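Local structure of predicted transcriptional regulator (Oenococcus oeni, 3BY6) at residues 22-27 with 77-82; 14-19 with 50-55. The protein probably binds DNA as a dimeric transcription factor of the GntR family. All coordinates share one frame; numbering follows the deposited sequence.

Contact 1: residues 22-27 with 77-82; sequences NEVATD and GNTASV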
ATOM      1  N   ASN D  22       4.938 -14.325  -3.025  1.00 42.85           N
ATOM      2  CA  ASN D  22       6.047 -13.724  -2.303  1.00 43.83           C
ATOM      3  C   ASN D  22       6.968 -14.799  -1.707  1.00 44.57           C
ATOM      4  O   ASN D  22       8.192 -14.631  -1.666  1.00 44.36           O
ATOM      5  CB  ASN D  22       5.559 -12.756  -1.242  1.00 43.53           C
ATOM      6  CG  ASN D  22       6.660 -11.793  -0.789  1.00 45.22           C
ATOM      7  OD1 ASN D  22       7.065 -11.793   0.383  1.00 45.06           O
ATOM      8  ND2 ASN D  22       7.158 -10.976  -1.727  1.00 46.85           N
ATOM      9  N   GLU D  23       6.368 -15.896  -1.241  1.00 45.21           N
ATOM     10  CA  GLU D  23       7.135 -17.027  -0.724  1.00 46.20           C
ATOM     11  C   GLU D  23       7.999 -17.628  -1.822  1.00 45.59           C
ATOM     12  O   GLU D  23       9.148 -17.998  -1.580  1.00 44.48           O
ATOM     13  CB  GLU D  23       6.211 -18.095  -0.141  1.00 46.08           C
ATOM     14  CG  GLU D  23       5.607 -17.637   1.173  1.00 48.33           C
ATOM     15  CD  GLU D  23       4.693 -18.654   1.815  1.00 48.74           C
ATOM     16  OE1 GLU D  23       4.281 -19.627   1.149  1.00 53.66           O
ATOM     17  OE2 GLU D  23       4.373 -18.453   3.000  1.00 53.44           O
ATOM     18  N   VAL D  24       7.421 -17.717  -3.017  1.00 45.76           N
ATOM     19  CA  VAL D  24       8.155 -18.146  -4.184  1.00 46.38           C
ATOM     20  C   VAL D  24       9.244 -17.109  -4.443  1.00 47.52           C
ATOM     21  O   VAL D  24      10.435 -17.429  -4.406  1.00 47.77           O
ATOM     22  CB  VAL D  24       7.266 -18.304  -5.414  1.00 46.11           C
ATOM     23  CG1 VAL D  24       8.117 -18.660  -6.627  1.00 46.91           C
ATOM     24  CG2 VAL D  24       6.199 -19.369  -5.186  1.00 44.65           C
ATOM     25  N   ALA D  25       8.842 -15.856  -4.617  1.00 48.00           N
ATOM     26  CA  ALA D  25       9.793 -14.795  -4.875  1.00 48.92           C
ATOM     27  C   ALA D  25      10.965 -14.842  -3.897  1.00 50.20           C
ATOM     28  O   ALA D  25      12.083 -14.620  -4.300  1.00 50.76           O
ATOM     29  CB  ALA D  25       9.111 -13.438  -4.837  1.00 48.35           C
ATOM     30  N   THR D  26      10.716 -15.122  -2.616  1.00 51.78           N
ATOM     31  CA  THR D  26      11.779 -15.082  -1.603  1.00 52.60           C
ATOM     32  C   THR D  26      12.387 -16.460  -1.246  1.00 53.17           C
ATOM     33  O   THR D  26      13.116 -16.571  -0.269  1.00 54.21           O
ATOM     34  CB  THR D  26      11.284 -14.385  -0.340  1.00 53.03           C
ATOM     35  OG1 THR D  26      10.102 -15.033   0.144  1.00 54.64           O
ATOM     36  CG2 THR D  26      10.970 -12.922  -0.634  1.00 52.77           C
ATOM     37  N   ASP D  27      12.110 -17.483  -2.052  1.00 53.06           N
ATOM     38  CA  ASP D  27      12.667 -18.839  -1.872  1.00 53.50           C
ATOM     39  C   ASP D  27      12.146 -19.568  -0.613  1.00 52.35           C
ATOM     40  O   ASP D  27      12.715 -20.535  -0.176  1.00 52.09           O
ATOM     41  CB  ASP D  27      14.202 -18.816  -1.931  1.00 53.94           C
ATOM     42  CG  ASP D  27      14.814 -20.199  -2.275  1.00 58.51           C
ATOM     43  OD1 ASP D  27      14.357 -20.871  -3.256  1.00 61.28           O
ATOM     44  OD2 ASP D  27      15.781 -20.616  -1.552  1.00 63.92           O
ATOM     45  N   GLY D  77       8.404 -24.524 -12.269  1.00 34.46           N
ATOM     46  CA  GLY D  77       9.842 -24.564 -12.511  1.00 34.40           C
ATOM     47  C   GLY D  77      10.390 -23.210 -12.900  1.00 34.35           C
ATOM     48  O   GLY D  77      11.589 -22.972 -12.788  1.00 35.03           O
ATOM     49  N   ASN D  78       9.498 -22.312 -13.312  1.00 34.91           N
ATOM     50  CA  ASN D  78       9.856 -20.951 -13.775  1.00 35.36           C
ATOM     51  C   ASN D  78       9.884 -19.886 -12.695  1.00 35.41           C
ATOM     52  O   ASN D  78       9.285 -18.800 -12.826  1.00 36.77           O
ATOM     53  CB  ASN D  78       8.898 -20.519 -14.896  1.00 34.54           C
ATOM     54  CG  ASN D  78       8.813 -21.533 -16.022  1.00 37.24           C
ATOM     55  OD1 ASN D  78       9.847 -22.037 -16.509  1.00 35.02           O
ATOM     56  ND2 ASN D  78       7.571 -21.840 -16.460  1.00 37.57           N
ATOM     57  N   THR D  79      10.601 -20.162 -11.613  1.00 35.51           N
ATOM     58  CA  THR D  79      10.596 -19.248 -10.481  1.00 35.34           C
ATOM     59  C   THR D  79      11.431 -17.965 -10.701  1.00 34.51           C
ATOM     60  O   THR D  79      11.180 -16.965 -10.037  1.00 34.05           O
ATOM     61  CB  THR D  79      11.140 -19.947  -9.226  1.00 35.47           C
ATOM     62  OG1 THR D  79      12.459 -20.436  -9.532  1.00 36.95           O
ATOM     63  CG2 THR D  79      10.190 -21.092  -8.806  1.00 34.57           C
ATOM     64  N   ALA D  80      12.456 -18.020 -11.554  1.00 33.11           N
ATOM     65  CA  ALA D  80      13.263 -16.811 -11.878  1.00 32.99           C
ATOM     66  C   ALA D  80      12.366 -15.776 -12.574  1.00 32.81           C
ATOM     67  O   ALA D  80      12.519 -14.597 -12.377  1.00 33.15           O
ATOM     68  CB  ALA D  80      14.473 -17.150 -12.717  1.00 31.23           C
ATOM     69  N   SER D  81      11.390 -16.246 -13.357  1.00 33.28           N
ATOM     70  CA  SER D  81      10.391 -15.379 -13.984  1.00 32.45           C
ATOM     71  C   SER D  81       9.555 -14.621 -12.948  1.00 31.92           C
ATOM     72  O   SER D  81       9.365 -13.403 -13.018  1.00 31.52           O
ATOM     73  CB  SER D  81       9.476 -16.222 -14.869  1.00 32.58           C
ATOM     74  OG  SER D  81       8.715 -15.417 -15.743  1.00 31.83           O
ATOM     75  N   VAL D  82       9.009 -15.387 -12.025  1.00 32.14           N
ATOM     76  CA  VAL D  82       8.298 -14.887 -10.874  1.00 32.41           C
ATOM     77  C   VAL D  82       9.109 -13.907 -10.004  1.00 32.39           C
ATOM     78  O   VAL D  82       8.564 -12.907  -9.515  1.00 32.23           O
ATOM     79  CB  VAL D  82       7.866 -16.087  -9.944  1.00 32.89           C
ATOM     80  CG1 VAL D  82       7.157 -15.541  -8.644  1.00 32.45           C
ATOM     81  CG2 VAL D  82       6.992 -17.063 -10.706  1.00 30.50           C
TER
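Val24 sets one methyl between two side chains on the first turn of helix 79-103. Its CG1 lies 3.8 Å from CG1 of Val82 and 3.9 Å from CG2 of Thr79, and because those two residues are three apart on the helix, their methyls form a shallow notch into which the Val24 branch fits. The first torsion of Val24 aims that branch: with CG1 anti to the backbone N (chi1 176°), it is carried toward helix 79-103. Val82 holds its CG1 likewise, and the two CG1 methyls meet, the side chains crossing at about a right angle. Thr79 offers its carbon rather than its oxygen, OG1 being turned away from Val24, and the side-chain contacts are apolar. Val82 CG1 also reaches the backbone of the next residue, 4.4 Å from Ala25 N. The contact thus falls on the last turn of helix 12-25, and Thr26 has already left helical geometry. There Asn22 O is held twice by Thr26, by N at 2.7 Å and by OG1 at 2.7 Å, the two donors arriving from opposite faces of the carbonyl plane. Elsewhere in the chain, Val64 packs on Val24, and Asn86 of the long helix touches both Asn22 and Ala25. Asn22 and Thr26 also pack on Glu100 and Lys103 of the second subunit, respectively. Buried packing of this kind joins the first helix of a GntR-type winged-helix domain to the long helix that follows its wing.

Contact 2: residues 14-19 with 50-55; sequences LQLVDR and NTVAKA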
ATOM      1  N   LEU D  14      -7.046 -13.288  -3.344  1.00 43.23           N
ATOM      2  CA  LEU D  14      -5.913 -12.533  -3.886  1.00 42.27           C
ATOM      3  C   LEU D  14      -4.899 -12.191  -2.822  1.00 41.98           C
ATOM      4  O   LEU D  14      -3.726 -12.048  -3.115  1.00 42.34           O
ATOM      5  CB  LEU D  14      -6.387 -11.259  -4.606  1.00 42.28           C
ATOM      6  CG  LEU D  14      -7.227 -11.580  -5.848  1.00 42.75           C
ATOM      7  CD1 LEU D  14      -8.161 -10.401  -6.260  1.00 43.33           C
ATOM      8  CD2 LEU D  14      -6.360 -12.059  -7.012  1.00 42.14           C
ATOM      9  N   GLN D  15      -5.310 -12.059  -1.567  1.00 41.69           N
ATOM     10  CA  GLN D  15      -4.301 -11.931  -0.527  1.00 41.08           C
ATOM     11  C   GLN D  15      -3.486 -13.224  -0.382  1.00 40.45           C
ATOM     12  O   GLN D  15      -2.306 -13.188  -0.043  1.00 39.94           O
ATOM     13  CB  GLN D  15      -4.931 -11.532   0.790  1.00 41.00           C
ATOM     14  CG  GLN D  15      -5.656 -10.160   0.725  1.00 42.27           C
ATOM     15  CD  GLN D  15      -6.248  -9.734   2.046  1.00 40.98           C
ATOM     16  OE1 GLN D  15      -5.664  -9.956   3.108  1.00 39.11           O
ATOM     17  NE2 GLN D  15      -7.420  -9.109   1.986  1.00 42.49           N
ATOM     18  N   LEU D  16      -4.122 -14.362  -0.615  1.00 40.27           N
ATOM     19  CA  LEU D  16      -3.415 -15.637  -0.571  1.00 41.06           C
ATOM     20  C   LEU D  16      -2.563 -15.859  -1.827  1.00 40.60           C
ATOM     21  O   LEU D  16      -1.470 -16.377  -1.721  1.00 40.45           O
ATOM     22  CB  LEU D  16      -4.382 -16.809  -0.419  1.00 41.32           C
ATOM     23  CG  LEU D  16      -3.750 -18.213  -0.362  1.00 40.11           C
ATOM     24  CD1 LEU D  16      -2.623 -18.314   0.666  1.00 36.76           C
ATOM     25  CD2 LEU D  16      -4.881 -19.210  -0.051  1.00 40.53           C
ATOM     26  N   VAL D  17      -3.087 -15.482  -2.988  1.00 40.63           N
ATOM     27  CA  VAL D  17      -2.289 -15.421  -4.221  1.00 41.14           C
ATOM     28  C   VAL D  17      -1.030 -14.595  -3.944  1.00 41.41           C
ATOM     29  O   VAL D  17       0.090 -15.041  -4.275  1.00 41.56           O
ATOM     30  CB  VAL D  17      -3.109 -14.836  -5.452  1.00 41.55           C
ATOM     31  CG1 VAL D  17      -2.203 -14.496  -6.689  1.00 40.34           C
ATOM     32  CG2 VAL D  17      -4.260 -15.791  -5.873  1.00 39.50           C
ATOM     33  N   ASP D  18      -1.192 -13.427  -3.312  1.00 40.90           N
ATOM     34  CA  ASP D  18      -0.049 -12.538  -3.046  1.00 40.49           C
ATOM     35  C   ASP D  18       0.915 -13.224  -2.120  1.00 40.57           C
ATOM     36  O   ASP D  18       2.151 -13.091  -2.241  1.00 39.24           O
ATOM     37  CB  ASP D  18      -0.442 -11.242  -2.321  1.00 41.36           C
ATOM     38  CG  ASP D  18      -1.343 -10.291  -3.139  1.00 41.64           C
ATOM     39  OD1 ASP D  18      -1.478 -10.405  -4.370  1.00 40.92           O
ATOM     40  OD2 ASP D  18      -1.932  -9.402  -2.484  1.00 43.55           O
ATOM     41  N   ARG D  19       0.364 -13.911  -1.118  1.00 40.89           N
ATOM     42  CA  ARG D  19       1.221 -14.490  -0.074  1.00 41.10           C
ATOM     43  C   ARG D  19       2.101 -15.559  -0.699  1.00 39.62           C
ATOM     44  O   ARG D  19       3.316 -15.615  -0.452  1.00 39.34           O
ATOM     45  CB  ARG D  19       0.405 -15.102   1.073  1.00 40.78           C
ATOM     46  CG  ARG D  19       1.246 -15.803   2.122  1.00 41.58           C
ATOM     47  CD  ARG D  19       0.332 -16.527   3.139  1.00 45.09           C
ATOM     48  NE  ARG D  19       0.992 -16.903   4.397  1.00 49.06           N
ATOM     49  CZ  ARG D  19       1.384 -16.049   5.350  1.00 51.14           C
ATOM     50  NH1 ARG D  19       1.243 -14.730   5.197  1.00 53.66           N
ATOM     51  NH2 ARG D  19       1.952 -16.510   6.462  1.00 50.70           N
ATOM     52  N   ASN D  50     -13.105 -23.080  -0.662  1.00 55.04           N
ATOM     53  CA  ASN D  50     -13.459 -22.471  -1.963  1.00 54.86           C
ATOM     54  C   ASN D  50     -12.591 -21.278  -2.316  1.00 53.97           C
ATOM     55  O   ASN D  50     -12.242 -21.053  -3.468  1.00 54.51           O
ATOM     56  CB  ASN D  50     -14.925 -21.981  -1.959  1.00 55.42           C
ATOM     57  CG  ASN D  50     -15.936 -23.088  -2.320  1.00 58.07           C
ATOM     58  OD1 ASN D  50     -15.591 -24.288  -2.403  1.00 59.95           O
ATOM     59  ND2 ASN D  50     -17.193 -22.679  -2.560  1.00 57.70           N
ATOM     60  N   THR D  51     -12.296 -20.483  -1.307  1.00 53.07           N
ATOM     61  CA  THR D  51     -11.469 -19.297  -1.441  1.00 52.06           C
ATOM     62  C   THR D  51     -10.060 -19.732  -1.824  1.00 50.62           C
ATOM     63  O   THR D  51      -9.476 -19.189  -2.743  1.00 50.20           O
ATOM     64  CB  THR D  51     -11.511 -18.497  -0.107  1.00 52.29           C
ATOM     65  OG1 THR D  51     -12.861 -18.094   0.130  1.00 52.54           O
ATOM     66  CG2 THR D  51     -10.594 -17.253  -0.107  1.00 52.59           C
ATOM     67  N   VAL D  52      -9.538 -20.739  -1.132  1.00 49.45           N
ATOM     68  CA  VAL D  52      -8.227 -21.289  -1.455  1.00 48.26           C
ATOM     69  C   VAL D  52      -8.217 -21.875  -2.886  1.00 47.91           C
ATOM     70  O   VAL D  52      -7.246 -21.700  -3.631  1.00 47.77           O
ATOM     71  CB  VAL D  52      -7.807 -22.366  -0.438  1.00 48.60           C
ATOM     72  CG1 VAL D  52      -6.558 -23.156  -0.950  1.00 46.95           C
ATOM     73  CG2 VAL D  52      -7.555 -21.725   0.949  1.00 46.67           C
ATOM     74  N   ALA D  53      -9.309 -22.537  -3.272  1.00 46.74           N
ATOM     75  CA  ALA D  53      -9.462 -23.015  -4.635  1.00 46.05           C
ATOM     76  C   ALA D  53      -9.407 -21.873  -5.654  1.00 45.66           C
ATOM     77  O   ALA D  53      -8.808 -22.036  -6.700  1.00 44.84           O
ATOM     78  CB  ALA D  53     -10.734 -23.798  -4.778  1.00 45.89           C
ATOM     79  N   LYS D  54     -10.016 -20.716  -5.359  1.00 46.03           N
ATOM     80  CA  LYS D  54      -9.910 -19.567  -6.271  1.00 46.58           C
ATOM     81  C   LYS D  54      -8.465 -19.053  -6.319  1.00 45.26           C
ATOM     82  O   LYS D  54      -7.994 -18.640  -7.360  1.00 45.40           O
ATOM     83  CB  LYS D  54     -10.869 -18.409  -5.914  1.00 46.59           C
ATOM     84  CG  LYS D  54     -12.324 -18.798  -5.684  1.00 49.39           C
ATOM     85  CD  LYS D  54     -13.353 -17.649  -5.927  1.00 49.63           C
ATOM     86  CE  LYS D  54     -12.997 -16.313  -5.260  1.00 52.74           C
ATOM     87  NZ  LYS D  54     -13.720 -15.160  -5.957  1.00 53.61           N
ATOM     88  N   ALA D  55      -7.771 -19.083  -5.189  1.00 44.43           N
ATOM     89  CA  ALA D  55      -6.392 -18.633  -5.141  1.00 44.10           C
ATOM     90  C   ALA D  55      -5.498 -19.519  -6.006  1.00 44.23           C
ATOM     91  O   ALA D  55      -4.676 -19.029  -6.772  1.00 43.65           O
ATOM     92  CB  ALA D  55      -5.904 -18.628  -3.709  1.00 43.67           C
TER
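Ala55 N donates to Thr51 O at 3.0 Å within helix 49-61, as Lys54 N does to Asn50 O at 2.9 Å, and on this regular helical frame the methyl of Ala55 meets Leu16 and Val17 across the contact. The two segments belong to the three-helix core of a GntR-type winged helix-turn-helix domain: helix 12-25 is its first helix, and helix 49-61 occupies the position of the recognition helix, which in this family typically enters the major groove of DNA. Their axes approach to 8.7 Å and cross at -52°, and the small side chain of Ala55 lets the backbones come close, leaving the CA atoms of Val17 and Ala55 only 5.3 Å apart. Leu16 meets two residues at once. Its CG stands anti to the backbone N (chi1 180°) and CD2 carries the chain on in an extended line, so that this one methyl lies 3.8 Å from Val52 CG2 and 3.8 Å from Ala55 CB. Val52 receives it obliquely and also packs against Val38, Thr41 and Ala42 of helix 38-45, while Leu16 also touches Thr41; helices 12-25, 38-45 and 49-61 thus meet around Leu16 and Val52. Met4 of the second subunit packs on Leu16 as well. Charged and polar groups sit at the margins: Arg19 forms a salt bridge with Glu45, Asp18 with Arg10, and Lys54 makes a cation-pi contact with Tyr13. Val17 works alongside Leu16 with its CG2 branch, which rests against the backbone of Ala55 as well as against its methyl; the closest approach is that of Val17 CG2 to Ala55 O, at 3.4 Å.

Both contacts draw on helix 12-25, contact 2 nearer its start and contact 1 on its last turn, and their centres lie about 17 Å apart. Each is buried and made of aliphatic groups, but their places differ. Contact 2 lies in the three-helix core of the DNA-binding domain, where the N-terminal parts of two helices cross and an alanine allows a valine to rest on the facing backbone. Contact 1 joins the end of one helix to the start of another, with a threonine methyl among the packing groups. The first helix thus ties the probable recognition helix to the long helix 79-103. Residues of both contacts also touch the second subunit.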